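Local coordinates for exported gluconolactonase (Xanthomonas campestris pv. campestris, PDB 3DR2), which probably hydrolyses glucono-1,5-lactone to gluconate as a calcium-binding six-bladed beta-propeller enzyme of the SMP-30/gluconolactonase family, at residues Trp46-Ala51 with Leu240-Cys245; Leu59-Leu64 with Arg68-Arg73; Val204-Glu209 with Ser214-Ala219; Gln289-Thr294 with Trp300-Pro305. All coordinates share one frame; numbering follows the deposited sequence.

How the contacts relate
Going along the chain from the N terminus, the first strand of these contacts is 47-53, and its Glu48 meets Asp242, 194 residues later, at a calcium ion in the middle of the propeller, which closes contact 1. Two hairpins nest inside that long loop. Contact 2 (59-64 with 68-73) belongs to the same sheet as strand 47-53, whose backbone pairs with strand 58-63. Contact 3 (204-209 with 214-219) lies across the chain's centre, its centre about 25 Å from that of contact 2, and meets contact 1 where Ser205 reaches Pro241 and Asp242. Contact 4 (289-294 with 300-305) follows in series at the C terminus and packs Phe292 and Thr294 against contacts 2 and 1.

Contact 1: Trp46-Ala51 with Leu240-Cys245; sequences WSEGPA and LPDGFC. With CA (calcium ion), chain D.
Glu48 and Asp242 reach a calcium ion with side chains that come from opposite directions, each giving one carboxylate oxygen: Glu48 OE2 lies 2.5 Å and Asp242 OD1 2.4 Å from the metal. Their carboxylate planes stand at 90° to each other. The two ligand oxygens, Glu48 OE2 and Asp242 OD1, are nonetheless neighbours in the shell, 3.5 Å apart, a closeness that the shared cation probably makes tolerable. Hard, charged carboxylate oxygens suit calcium. Asn134 and Asn191 and four waters complete the shell.

Glu48 OE1 and Asp242 OD2, which do not bind the metal, are held as well. Glu48 bends at chi2 (-85°), which turns its carboxylate back so that OE1 accepts a bond from Gly49 N at 2.7 Å, on the anti side; Asn281 ND2 also binds OE1. A further water bridges both acids, donating to Asp242 OD2 at 2.7 Å and to the ligand atom Glu48 OE2, while accepting from Trp46 NE1, a second-shell donor.

Strand 47-53, an outermost strand of its blade, thus faces the loop leading into strand 244-246 of another. Strand 281-284 touches both segments through Pro50 and Cys245.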
loop_
_atom_site.group_PDB
_atom_site.type_symbol
_atom_site.label_atom_id
_atom_site.label_comp_id
_atom_site.label_asym_id
_atom_site.label_seq_id
_atom_site.Cartn_x
_atom_site.Cartn_y
_atom_site.Cartn_z
ATOM N N TRP A 46 -0.950 -2.446 5.811
ATOM C CA TRP A 46 -0.099 -2.431 6.998
ATOM C C TRP A 46 -0.771 -1.616 8.097
ATOM O O TRP A 46 -0.510 -0.424 8.251
ATOM C CB TRP A 46 1.274 -1.838 6.646
ATOM C CG TRP A 46 2.317 -1.956 7.731
ATOM C CD1 TRP A 46 2.313 -1.331 8.946
ATOM C CD2 TRP A 46 3.537 -2.709 7.673
ATOM N NE1 TRP A 46 3.451 -1.645 9.645
ATOM C CE2 TRP A 46 4.221 -2.487 8.889
ATOM C CE3 TRP A 46 4.120 -3.545 6.711
ATOM C CZ2 TRP A 46 5.465 -3.074 9.170
ATOM C CZ3 TRP A 46 5.359 -4.129 6.989
ATOM C CH2 TRP A 46 6.015 -3.888 8.210
ATOM N N SER A 47 -1.644 -2.278 8.851
ATOM C CA SER A 47 -2.390 -1.641 9.932
ATOM C C SER A 47 -1.494 -1.296 11.108
ATOM O O SER A 47 -0.664 -2.106 11.530
ATOM C CB SER A 47 -3.516 -2.564 10.399
ATOM O OG SER A 47 -4.449 -2.781 9.353
ATOM N N GLU A 48 -1.699 -0.100 11.650
ATOM C CA GLU A 48 -0.895 0.390 12.767
ATOM C C GLU A 48 -1.612 1.481 13.560
ATOM O O GLU A 48 -2.682 1.945 13.176
ATOM C CB GLU A 48 0.419 0.964 12.222
ATOM C CG GLU A 48 1.662 0.152 12.556
ATOM C CD GLU A 48 2.220 0.495 13.912
ATOM O OE1 GLU A 48 1.427 0.799 14.829
ATOM O OE2 GLU A 48 3.458 0.455 14.073
ATOM N N GLY A 49 -0.996 1.864 14.677
ATOM C CA GLY A 49 -1.492 2.934 15.527
ATOM C C GLY A 49 -2.955 3.067 15.917
ATOM O O GLY A 49 -3.561 4.119 15.694
ATOM N N PRO A 50 -3.545 2.037 16.533
ATOM C CA PRO A 50 -4.951 2.096 16.945
ATOM C C PRO A 50 -5.140 3.018 18.149
ATOM O O PRO A 50 -4.358 2.985 19.099
ATOM C CB PRO A 50 -5.266 0.647 17.283
ATOM C CG PRO A 50 -3.952 0.164 17.869
ATOM C CD PRO A 50 -2.932 0.748 16.905
ATOM N N ALA A 51 -6.186 3.834 18.107
ATOM C CA ALA A 51 -6.479 4.757 19.190
ATOM C C ALA A 51 -7.988 4.912 19.317
ATOM O O ALA A 51 -8.683 5.174 18.332
ATOM C CB ALA A 51 -5.840 6.110 18.912
ATOM N N LEU A 240 8.734 -8.934 17.268
ATOM C CA LEU A 240 9.055 -7.640 17.848
ATOM C C LEU A 240 7.962 -7.037 18.712
ATOM O O LEU A 240 6.786 -7.073 18.350
ATOM C CB LEU A 240 9.351 -6.646 16.727
ATOM C CG LEU A 240 10.333 -7.063 15.634
ATOM C CD1 LEU A 240 10.166 -6.169 14.421
ATOM C CD2 LEU A 240 11.741 -7.002 16.175
ATOM N N PRO A 241 8.338 -6.483 19.875
ATOM C CA PRO A 241 7.330 -5.860 20.734
ATOM C C PRO A 241 7.206 -4.459 20.121
ATOM O O PRO A 241 7.874 -3.518 20.544
ATOM C CB PRO A 241 8.001 -5.858 22.106
ATOM C CG PRO A 241 9.453 -5.720 21.774
ATOM C CD PRO A 241 9.618 -6.644 20.590
ATOM N N ASP A 242 6.380 -4.365 19.084
ATOM C CA ASP A 242 6.161 -3.139 18.326
ATOM C C ASP A 242 5.415 -2.093 19.146
ATOM O O ASP A 242 6.023 -1.249 19.797
ATOM C CB ASP A 242 5.372 -3.486 17.062
ATOM C CG ASP A 242 5.575 -2.490 15.942
ATOM O OD1 ASP A 242 5.561 -1.271 16.212
ATOM O OD2 ASP A 242 5.725 -2.928 14.780
ATOM N N GLY A 243 4.089 -2.148 19.097
ATOM C CA GLY A 243 3.282 -1.216 19.860
ATOM C C GLY A 243 2.646 -1.957 21.023
ATOM O O GLY A 243 2.505 -3.177 20.976
ATOM N N PHE A 244 2.264 -1.230 22.065
ATOM C CA PHE A 244 1.650 -1.854 23.231
ATOM C C PHE A 244 0.883 -0.826 24.054
ATOM O O PHE A 244 0.986 0.377 23.811
ATOM C CB PHE A 244 2.732 -2.511 24.092
ATOM C CG PHE A 244 3.861 -1.586 24.454
ATOM C CD1 PHE A 244 3.753 -0.720 25.536
ATOM C CD2 PHE A 244 5.033 -1.579 23.703
ATOM C CE1 PHE A 244 4.798 0.145 25.867
ATOM C CE2 PHE A 244 6.084 -0.722 24.023
ATOM C CZ PHE A 244 5.966 0.143 25.107
ATOM N N CYS A 245 0.107 -1.303 25.018
ATOM C CA CYS A 245 -0.650 -0.408 25.878
ATOM C C CYS A 245 -0.623 -0.925 27.306
ATOM O O CYS A 245 -0.222 -2.060 27.557
ATOM C CB CYS A 245 -2.099 -0.283 25.392
ATOM S SG CYS A 245 -3.065 -1.810 25.466
HETATM CA CA CA D . 5.194 1.067 15.827
HETATM O O HOH W 1 4.651 -1.903 12.469
HETATM O O HOH W 2 4.590 1.268 18.137
HETATM O O HOH W 3 5.904 0.766 13.404
HETATM O O HOH W 4 3.549 2.806 15.565
HETATM O O HOH W 5 3.144 -0.187 16.307
#

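Contact 2: Leu59-Leu64 with Arg68-Arg73; sequences LVWSDL and RVLGWR
A beta hairpin of one propeller blade pairs strand 58-63 with strand 68-73, antiparallel. Three hydrogen-bonded pairs, Leu59 with Trp72, Trp61 with Leu70 and Asp63 with Arg68, alternate with the non-hydrogen-bonded pairs Val60-Gly71 and Ser62-Val69. Among the backbone bonds, Leu70 N reaches Trp61 O at 2.7 Å.

On the face bearing the tryptophans, the Trp61 indole leans across the partner strand. Its CG sits between the backbone N and the carbonyl carbon (chi1 89°), which lays the six-membered ring over Leu70: Leu70 CB is 3.8 Å from the ring centroid in a CH-pi contact, and Leu70 CD1 touches CZ2 of Trp61 at 3.6 Å. The ring's edge meets Trp72 N in plane, and Trp61 CZ3 is 3.9 Å from Trp72 CB. On the other face the branched Val60 and Val69 meet through their CG1 atoms at 3.5 Å.

Asp63 and Arg68 make no direct salt bridge. A water donates to Asp63 OD1 and weakly accepts from Arg68 NH1, while Asp63 OD2 binds Trp46 N. Arg68 pairs with Asp83 and bonds Pro156 and Gly159 of the second subunit, consistent with its charge being neutralised within the chain while its remaining donors help join the dimer.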
loop_
_atom_site.group_PDB
_atom_site.type_symbol
_atom_site.label_atom_id
_atom_site.label_comp_id
_atom_site.label_asym_id
_atom_site.label_seq_id
_atom_site.Cartn_x
_atom_site.Cartn_y
_atom_site.Cartn_z
ATOM N N LEU A 59 -12.843 3.575 16.624
ATOM C CA LEU A 59 -11.476 3.088 16.801
ATOM C C LEU A 59 -10.728 3.600 15.570
ATOM O O LEU A 59 -11.011 3.188 14.443
ATOM C CB LEU A 59 -11.422 1.555 16.837
ATOM C CG LEU A 59 -10.073 0.901 17.189
ATOM C CD1 LEU A 59 -9.048 1.090 16.066
ATOM C CD2 LEU A 59 -9.547 1.499 18.494
ATOM N N VAL A 60 -9.793 4.512 15.795
ATOM C CA VAL A 60 -8.993 5.110 14.731
ATOM C C VAL A 60 -7.676 4.353 14.557
ATOM O O VAL A 60 -7.011 4.052 15.538
ATOM C CB VAL A 60 -8.648 6.572 15.089
ATOM C CG1 VAL A 60 -7.770 7.178 14.010
ATOM C CG2 VAL A 60 -9.924 7.386 15.283
ATOM N N TRP A 61 -7.294 4.029 13.328
ATOM C CA TRP A 61 -6.015 3.359 13.130
ATOM C C TRP A 61 -5.504 3.660 11.730
ATOM O O TRP A 61 -6.256 4.143 10.886
ATOM C CB TRP A 61 -6.134 1.852 13.409
ATOM C CG TRP A 61 -6.519 0.970 12.272
ATOM C CD1 TRP A 61 -5.689 0.174 11.547
ATOM C CD2 TRP A 61 -7.843 0.730 11.775
ATOM N NE1 TRP A 61 -6.407 -0.557 10.632
ATOM C CE2 TRP A 61 -7.734 -0.235 10.750
ATOM C CE3 TRP A 61 -9.110 1.232 12.100
ATOM C CZ2 TRP A 61 -8.845 -0.708 10.041
ATOM C CZ3 TRP A 61 -10.215 0.762 11.396
ATOM C CH2 TRP A 61 -10.073 -0.199 10.377
ATOM N N SER A 62 -4.220 3.412 11.492
ATOM C CA SER A 62 -3.631 3.717 10.196
ATOM C C SER A 62 -3.349 2.538 9.295
ATOM O O SER A 62 -3.034 1.453 9.760
ATOM C CB SER A 62 -2.281 4.427 10.378
ATOM O OG SER A 62 -2.401 5.603 11.139
ATOM N N ASP A 63 -3.476 2.762 7.992
ATOM C CA ASP A 63 -3.055 1.754 7.033
ATOM C C ASP A 63 -1.826 2.506 6.524
ATOM O O ASP A 63 -1.923 3.320 5.612
ATOM C CB ASP A 63 -4.038 1.551 5.889
ATOM C CG ASP A 63 -3.524 0.536 4.874
ATOM O OD1 ASP A 63 -4.268 0.165 3.945
ATOM O OD2 ASP A 63 -2.356 0.104 5.011
ATOM N N LEU A 64 -0.682 2.258 7.154
ATOM C CA LEU A 64 0.566 2.946 6.820
ATOM C C LEU A 64 0.923 2.910 5.346
ATOM O O LEU A 64 1.155 3.944 4.726
ATOM C CB LEU A 64 1.713 2.337 7.627
ATOM C CG LEU A 64 2.894 3.195 8.103
ATOM C CD1 LEU A 64 4.080 2.273 8.313
ATOM C CD2 LEU A 64 3.247 4.292 7.121
ATOM N N ARG A 68 -3.690 5.857 4.581
ATOM C CA ARG A 68 -5.005 6.248 5.064
ATOM C C ARG A 68 -5.070 6.094 6.569
ATOM O O ARG A 68 -4.325 5.311 7.150
ATOM C CB ARG A 68 -6.090 5.345 4.472
ATOM C CG ARG A 68 -6.508 5.645 3.048
ATOM C CD ARG A 68 -7.530 4.607 2.611
ATOM N NE ARG A 68 -8.265 4.994 1.413
ATOM C CZ ARG A 68 -8.795 4.123 0.561
ATOM N NH1 ARG A 68 -8.657 2.828 0.771
ATOM N NH2 ARG A 68 -9.481 4.545 -0.489
ATOM N N VAL A 69 -5.959 6.865 7.189
ATOM C CA VAL A 69 -6.233 6.749 8.613
ATOM C C VAL A 69 -7.709 6.353 8.564
ATOM O O VAL A 69 -8.540 7.107 8.044
ATOM C CB VAL A 69 -6.080 8.076 9.370
ATOM C CG1 VAL A 69 -6.686 7.937 10.756
ATOM C CG2 VAL A 69 -4.604 8.436 9.499
ATOM N N LEU A 70 -8.018 5.164 9.068
ATOM C CA LEU A 70 -9.377 4.621 9.043
ATOM C C LEU A 70 -10.093 4.747 10.376
ATOM O O LEU A 70 -9.462 4.908 11.419
ATOM C CB LEU A 70 -9.319 3.148 8.645
ATOM C CG LEU A 70 -8.545 2.886 7.349
ATOM C CD1 LEU A 70 -8.298 1.401 7.175
ATOM C CD2 LEU A 70 -9.333 3.455 6.172
ATOM N N GLY A 71 -11.420 4.652 10.326
ATOM C CA GLY A 71 -12.219 4.741 11.531
ATOM C C GLY A 71 -13.270 3.645 11.591
ATOM O O GLY A 71 -14.129 3.544 10.712
ATOM N N TRP A 72 -13.195 2.817 12.628
ATOM C CA TRP A 72 -14.151 1.732 12.818
ATOM C C TRP A 72 -15.295 2.239 13.688
ATOM O O TRP A 72 -15.061 2.712 14.799
ATOM C CB TRP A 72 -13.479 0.552 13.520
ATOM C CG TRP A 72 -14.424 -0.551 13.889
ATOM C CD1 TRP A 72 -14.908 -1.530 13.069
ATOM C CD2 TRP A 72 -15.005 -0.780 15.177
ATOM N NE1 TRP A 72 -15.755 -2.360 13.771
ATOM C CE2 TRP A 72 -15.832 -1.923 15.065
ATOM C CE3 TRP A 72 -14.910 -0.132 16.416
ATOM C CZ2 TRP A 72 -16.559 -2.432 16.149
ATOM C CZ3 TRP A 72 -15.634 -0.641 17.494
ATOM C CH2 TRP A 72 -16.446 -1.781 17.349
ATOM N N ARG A 73 -16.519 2.149 13.166
ATOM C CA ARG A 73 -17.720 2.577 13.885
ATOM C C ARG A 73 -18.286 1.341 14.589
ATOM O O ARG A 73 -18.109 0.222 14.120
ATOM C CB ARG A 73 -18.757 3.140 12.910
ATOM C CG ARG A 73 -18.204 4.080 11.843
ATOM C CD ARG A 73 -17.416 5.257 12.413
ATOM N NE ARG A 73 -17.161 6.250 11.367
ATOM C CZ ARG A 73 -16.642 7.457 11.571
ATOM N NH1 ARG A 73 -16.298 7.848 12.796
ATOM N NH2 ARG A 73 -16.505 8.297 10.549
HETATM O O HOH W 6 -6.336 1.564 2.908
#

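Contact 3: Val204-Glu209 with Ser214-Ala219; sequences VSQTPE and SVEITA
Gln206 reaches across to Thr218 with an extended side chain that can be followed atom by atom. Its CB passes Ser214 O at 3.9 Å. CG lies anti to the carbonyl carbon (chi1 -60°), which sets it 3.9 Å from Thr218 OG1. The extended chi2 (-175°) carries the chain straight on to CD, 3.8 Å from Thr218 OG1. At the tip the amide divides its work. NE2 donates to Thr218 OG1 at 2.9 Å, with an N-H...O angle of 164° and the hydroxyl in the amide plane. OE1 accepts from Asp188 N and from a water that also donates to Ser214 O. A glutamine suits this place because one flat group supplies both donor and acceptor, and bonds at both ends fix its rotation.

Thr218 OG1 in turn donates a hydrogen bond to Glu216 OE1 at 2.7 Å, on the anti lone pair, while Ser214 OG donates to Glu216 OE2. The result is a polar chain from amide to hydroxyl to carboxylate over one face of the hairpin. Beneath it Gln206 and Glu216 form a hydrogen-bonded antiparallel pair. Beyond the strand ends, Pro208 CD meets Val215 CG2 at 4.1 Å.

This hairpin supplies the two middle strands of a four-stranded propeller blade. Strand 190-195 flanks 201-206, with Ser205 bonded to Gly192 and Pro241, and strand 226-234 flanks 216-223, where Ile217 packs on Phe233.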
loop_
_atom_site.group_PDB
_atom_site.type_symbol
_atom_site.label_atom_id
_atom_site.label_comp_id
_atom_site.label_asym_id
_atom_site.label_seq_id
_atom_site.Cartn_x
_atom_site.Cartn_y
_atom_site.Cartn_z
ATOM N N VAL A 204 9.108 1.842 26.896
ATOM C CA VAL A 204 9.438 2.136 25.504
ATOM C C VAL A 204 10.095 0.906 24.906
ATOM O O VAL A 204 11.049 0.382 25.471
ATOM C CB VAL A 204 10.450 3.300 25.392
ATOM C CG1 VAL A 204 10.710 3.627 23.931
ATOM C CG2 VAL A 204 9.935 4.526 26.130
ATOM N N SER A 205 9.600 0.430 23.771
ATOM C CA SER A 205 10.230 -0.738 23.174
ATOM C C SER A 205 11.309 -0.292 22.195
ATOM O O SER A 205 11.268 0.821 21.669
ATOM C CB SER A 205 9.202 -1.625 22.457
ATOM O OG SER A 205 8.658 -0.991 21.313
ATOM N N GLN A 206 12.291 -1.161 21.982
ATOM C CA GLN A 206 13.384 -0.891 21.059
ATOM C C GLN A 206 13.378 -2.088 20.120
ATOM O O GLN A 206 13.499 -3.227 20.569
ATOM C CB GLN A 206 14.721 -0.810 21.811
ATOM C CG GLN A 206 14.791 0.280 22.870
ATOM C CD GLN A 206 16.175 0.398 23.494
ATOM O OE1 GLN A 206 17.155 0.690 22.807
ATOM N NE2 GLN A 206 16.262 0.160 24.799
ATOM N N THR A 207 13.228 -1.840 18.825
ATOM C CA THR A 207 13.159 -2.936 17.866
ATOM C C THR A 207 14.111 -2.814 16.687
ATOM O O THR A 207 13.683 -2.680 15.542
ATOM C CB THR A 207 11.723 -3.078 17.322
ATOM O OG1 THR A 207 11.390 -1.920 16.548
ATOM C CG2 THR A 207 10.738 -3.202 18.470
ATOM N N PRO A 208 15.421 -2.868 16.954
ATOM C CA PRO A 208 16.420 -2.764 15.891
ATOM C C PRO A 208 16.468 -4.005 15.005
ATOM O O PRO A 208 15.813 -5.011 15.287
ATOM C CB PRO A 208 17.718 -2.565 16.666
ATOM C CG PRO A 208 17.492 -3.402 17.886
ATOM C CD PRO A 208 16.067 -3.025 18.268
ATOM N N GLU A 209 17.265 -3.902 13.944
ATOM C CA GLU A 209 17.489 -4.960 12.961
ATOM C C GLU A 209 17.358 -6.359 13.550
ATOM O O GLU A 209 17.880 -7.330 12.994
ATOM C CB GLU A 209 18.886 -4.792 12.359
ATOM C CG GLU A 209 20.013 -4.879 13.395
ATOM C CD GLU A 209 21.396 -4.702 12.791
ATOM O OE1 GLU A 209 22.394 -4.938 13.510
ATOM O OE2 GLU A 209 21.485 -4.326 11.600
ATOM N N SER A 214 19.488 -4.635 21.588
ATOM C CA SER A 214 18.536 -5.587 22.132
ATOM C C SER A 214 17.109 -5.275 21.688
ATOM O O SER A 214 16.722 -4.110 21.613
ATOM C CB SER A 214 18.604 -5.549 23.659
ATOM O OG SER A 214 17.692 -6.459 24.244
ATOM N N VAL A 215 16.344 -6.313 21.363
ATOM C CA VAL A 215 14.942 -6.130 20.992
ATOM C C VAL A 215 14.241 -6.363 22.320
ATOM O O VAL A 215 14.263 -7.475 22.849
ATOM C CB VAL A 215 14.462 -7.178 19.972
ATOM C CG1 VAL A 215 12.955 -7.071 19.807
ATOM C CG2 VAL A 215 15.145 -6.954 18.632
ATOM N N GLU A 216 13.617 -5.323 22.862
ATOM C CA GLU A 216 12.988 -5.448 24.162
ATOM C C GLU A 216 12.046 -4.296 24.469
ATOM O O GLU A 216 11.910 -3.347 23.696
ATOM C CB GLU A 216 14.074 -5.440 25.242
ATOM C CG GLU A 216 14.812 -4.094 25.290
ATOM C CD GLU A 216 15.810 -3.967 26.432
ATOM O OE1 GLU A 216 15.738 -2.962 27.172
ATOM O OE2 GLU A 216 16.666 -4.860 26.584
ATOM N N ILE A 217 11.399 -4.410 25.619
ATOM C CA ILE A 217 10.541 -3.360 26.130
ATOM C C ILE A 217 11.390 -2.852 27.286
ATOM O O ILE A 217 11.792 -3.624 28.166
ATOM C CB ILE A 217 9.204 -3.880 26.679
ATOM C CG1 ILE A 217 8.376 -4.488 25.545
ATOM C CG2 ILE A 217 8.432 -2.728 27.326
ATOM C CD1 ILE A 217 7.029 -5.017 25.996
ATOM N N THR A 218 11.685 -1.560 27.259
ATOM C CA THR A 218 12.513 -0.931 28.276
ATOM C C THR A 218 11.654 -0.063 29.187
ATOM O O THR A 218 10.652 0.495 28.755
ATOM C CB THR A 218 13.585 -0.052 27.607
ATOM O OG1 THR A 218 14.225 -0.799 26.565
ATOM C CG2 THR A 218 14.625 0.395 28.620
ATOM N N ALA A 219 12.052 0.047 30.450
ATOM C CA ALA A 219 11.313 0.860 31.401
ATOM C C ALA A 219 12.194 1.990 31.916
ATOM O O ALA A 219 13.388 1.807 32.149
ATOM C CB ALA A 219 10.831 0.002 32.561
HETATM O O HOH W 7 18.270 -1.714 21.673
#

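Contact 4: Gln289-Thr294 with Trp300-Pro305; sequences QRLFIT and WMLPLP
Leu291 and Leu302 bond each other twice, N to O in both directions, and Ile293 with Trp300 does the same in this C-terminal antiparallel hairpin. Leu302 N meets Leu291 O at 2.8 Å. One step further, Leu304 N donates to Gln289 O.

Gln289 adds a side-chain bond. Bent at chi2 (-69°), it brings NE2 to 3.1 Å from Pro305 O of the terminal carboxylate; that oxygen lies in the amide plane, but NE2 stands well above the plane of the carboxylate. Gln289 N is taken by Asp285 OD1. Arg290 carries its charge away from the hairpin, to salt bridges with Asp285 and Glu74, and leaves its CG 4.0 Å from Met301 SD. Thr294 OG1 bonds Ser280 OG.

Apolar side chains make up most of both faces. Met301 CG lies over one face of the Phe292 ring, 4.1 Å from its centroid, and the flexible thioether can bend onward to Arg290. On the other face Ile293 CG2 touches Trp300 CE3 at 3.8 Å, in the plane of the indole.

The chain end is thus held by two polar bonds, Leu304 N to Gln289 O and Gln289 NE2 to Pro305 O, the second from a neutral amide that brings no compensating charge to the carboxylate.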
loop_
_atom_site.group_PDB
_atom_site.type_symbol
_atom_site.label_atom_id
_atom_site.label_comp_id
_atom_site.label_asym_id
_atom_site.label_seq_id
_atom_site.Cartn_x
_atom_site.Cartn_y
_atom_site.Cartn_z
ATOM N N GLN A 289 -12.908 -2.599 27.963
ATOM C CA GLN A 289 -13.722 -3.806 27.877
ATOM C C GLN A 289 -13.544 -4.454 26.514
ATOM O O GLN A 289 -14.075 -5.527 26.255
ATOM C CB GLN A 289 -15.202 -3.484 28.096
ATOM C CG GLN A 289 -15.570 -3.228 29.554
ATOM C CD GLN A 289 -15.488 -4.476 30.415
ATOM O OE1 GLN A 289 -15.453 -4.391 31.641
ATOM N NE2 GLN A 289 -15.471 -5.641 29.780
ATOM N N ARG A 290 -12.805 -3.782 25.636
ATOM C CA ARG A 290 -12.543 -4.312 24.303
ATOM C C ARG A 290 -11.098 -4.011 23.939
ATOM O O ARG A 290 -10.659 -2.868 24.037
ATOM C CB ARG A 290 -13.477 -3.677 23.267
ATOM C CG ARG A 290 -14.940 -4.083 23.393
ATOM C CD ARG A 290 -15.820 -3.274 22.444
ATOM N NE ARG A 290 -15.836 -1.860 22.810
ATOM C CZ ARG A 290 -16.512 -0.916 22.161
ATOM N NH1 ARG A 290 -17.240 -1.217 21.091
ATOM N NH2 ARG A 290 -16.477 0.335 22.598
ATOM N N LEU A 291 -10.366 -5.045 23.547
ATOM C CA LEU A 291 -8.970 -4.891 23.152
ATOM C C LEU A 291 -8.894 -4.912 21.633
ATOM O O LEU A 291 -9.303 -5.887 21.004
ATOM C CB LEU A 291 -8.123 -6.039 23.704
ATOM C CG LEU A 291 -6.672 -6.077 23.217
ATOM C CD1 LEU A 291 -5.864 -4.981 23.909
ATOM C CD2 LEU A 291 -6.075 -7.449 23.507
ATOM N N PHE A 292 -8.374 -3.835 21.051
ATOM C CA PHE A 292 -8.225 -3.739 19.603
ATOM C C PHE A 292 -6.765 -4.041 19.249
ATOM O O PHE A 292 -5.841 -3.549 19.905
ATOM C CB PHE A 292 -8.602 -2.333 19.129
ATOM C CG PHE A 292 -10.046 -1.983 19.362
ATOM C CD1 PHE A 292 -11.001 -2.242 18.387
ATOM C CD2 PHE A 292 -10.452 -1.409 20.563
ATOM C CE1 PHE A 292 -12.346 -1.933 18.602
ATOM C CE2 PHE A 292 -11.795 -1.096 20.789
ATOM C CZ PHE A 292 -12.741 -1.360 19.803
ATOM N N ILE A 293 -6.568 -4.849 18.211
ATOM C CA ILE A 293 -5.226 -5.240 17.780
ATOM C C ILE A 293 -5.053 -5.039 16.277
ATOM O O ILE A 293 -5.911 -5.437 15.493
ATOM C CB ILE A 293 -4.973 -6.728 18.088
ATOM C CG1 ILE A 293 -5.336 -7.038 19.541
ATOM C CG2 ILE A 293 -3.510 -7.076 17.817
ATOM C CD1 ILE A 293 -5.289 -8.516 19.866
ATOM N N THR A 294 -3.946 -4.415 15.876
ATOM C CA THR A 294 -3.672 -4.194 14.456
ATOM C C THR A 294 -2.578 -5.147 13.991
ATOM O O THR A 294 -1.716 -5.542 14.776
ATOM C CB THR A 294 -3.199 -2.753 14.176
ATOM O OG1 THR A 294 -2.150 -2.405 15.090
ATOM C CG2 THR A 294 -4.356 -1.772 14.320
ATOM N N TRP A 300 -8.183 -6.431 14.502
ATOM C CA TRP A 300 -8.884 -7.475 15.247
ATOM C C TRP A 300 -9.404 -6.894 16.555
ATOM O O TRP A 300 -8.979 -5.821 16.982
ATOM C CB TRP A 300 -7.938 -8.633 15.563
ATOM C CG TRP A 300 -7.313 -9.287 14.364
ATOM C CD1 TRP A 300 -7.946 -10.019 13.396
ATOM C CD2 TRP A 300 -5.917 -9.311 14.037
ATOM N NE1 TRP A 300 -7.028 -10.502 12.490
ATOM C CE2 TRP A 300 -5.777 -10.081 12.859
ATOM C CE3 TRP A 300 -4.772 -8.758 14.626
ATOM C CZ2 TRP A 300 -4.534 -10.315 12.260
ATOM C CZ3 TRP A 300 -3.534 -8.990 14.030
ATOM C CH2 TRP A 300 -3.429 -9.764 12.858
ATOM N N MET A 301 -10.324 -7.603 17.201
ATOM C CA MET A 301 -10.853 -7.128 18.473
ATOM C C MET A 301 -11.207 -8.286 19.392
ATOM O O MET A 301 -11.726 -9.307 18.946
ATOM C CB MET A 301 -12.088 -6.242 18.258
ATOM C CG MET A 301 -12.611 -5.578 19.540
ATOM S SD MET A 301 -13.942 -6.506 20.405
ATOM C CE MET A 301 -15.313 -6.129 19.314
ATOM N N LEU A 302 -10.905 -8.117 20.675
ATOM C CA LEU A 302 -11.191 -9.131 21.683
ATOM C C LEU A 302 -12.142 -8.518 22.706
ATOM O O LEU A 302 -11.746 -7.678 23.517
ATOM C CB LEU A 302 -9.899 -9.573 22.378
ATOM C CG LEU A 302 -10.023 -10.793 23.296
ATOM C CD1 LEU A 302 -10.383 -12.011 22.466
ATOM C CD2 LEU A 302 -8.711 -11.029 24.035
ATOM N N PRO A 303 -13.415 -8.940 22.687
ATOM C CA PRO A 303 -14.412 -8.416 23.620
ATOM C C PRO A 303 -14.375 -9.140 24.960
ATOM O O PRO A 303 -14.636 -10.337 25.039
ATOM C CB PRO A 303 -15.713 -8.639 22.867
ATOM C CG PRO A 303 -15.471 -9.966 22.222
ATOM C CD PRO A 303 -14.031 -9.879 21.728
ATOM N N LEU A 304 -14.051 -8.402 26.013
ATOM C CA LEU A 304 -13.963 -8.982 27.343
ATOM C C LEU A 304 -15.317 -9.026 28.025
ATOM O O LEU A 304 -16.201 -8.224 27.731
ATOM C CB LEU A 304 -12.996 -8.175 28.210
ATOM C CG LEU A 304 -11.580 -7.999 27.667
ATOM C CD1 LEU A 304 -10.748 -7.187 28.648
ATOM C CD2 LEU A 304 -10.959 -9.359 27.431
ATOM N N PRO A 305 -15.502 -9.981 28.943
ATOM C CA PRO A 305 -16.778 -10.078 29.650
ATOM C C PRO A 305 -16.868 -8.998 30.729
ATOM O O PRO A 305 -15.810 -8.426 31.082
ATOM C CB PRO A 305 -16.742 -11.493 30.224
ATOM C CG PRO A 305 -15.278 -11.714 30.472
ATOM C CD PRO A 305 -14.652 -11.154 29.216
ATOM O OXT PRO A 305 -17.988 -8.731 31.212
#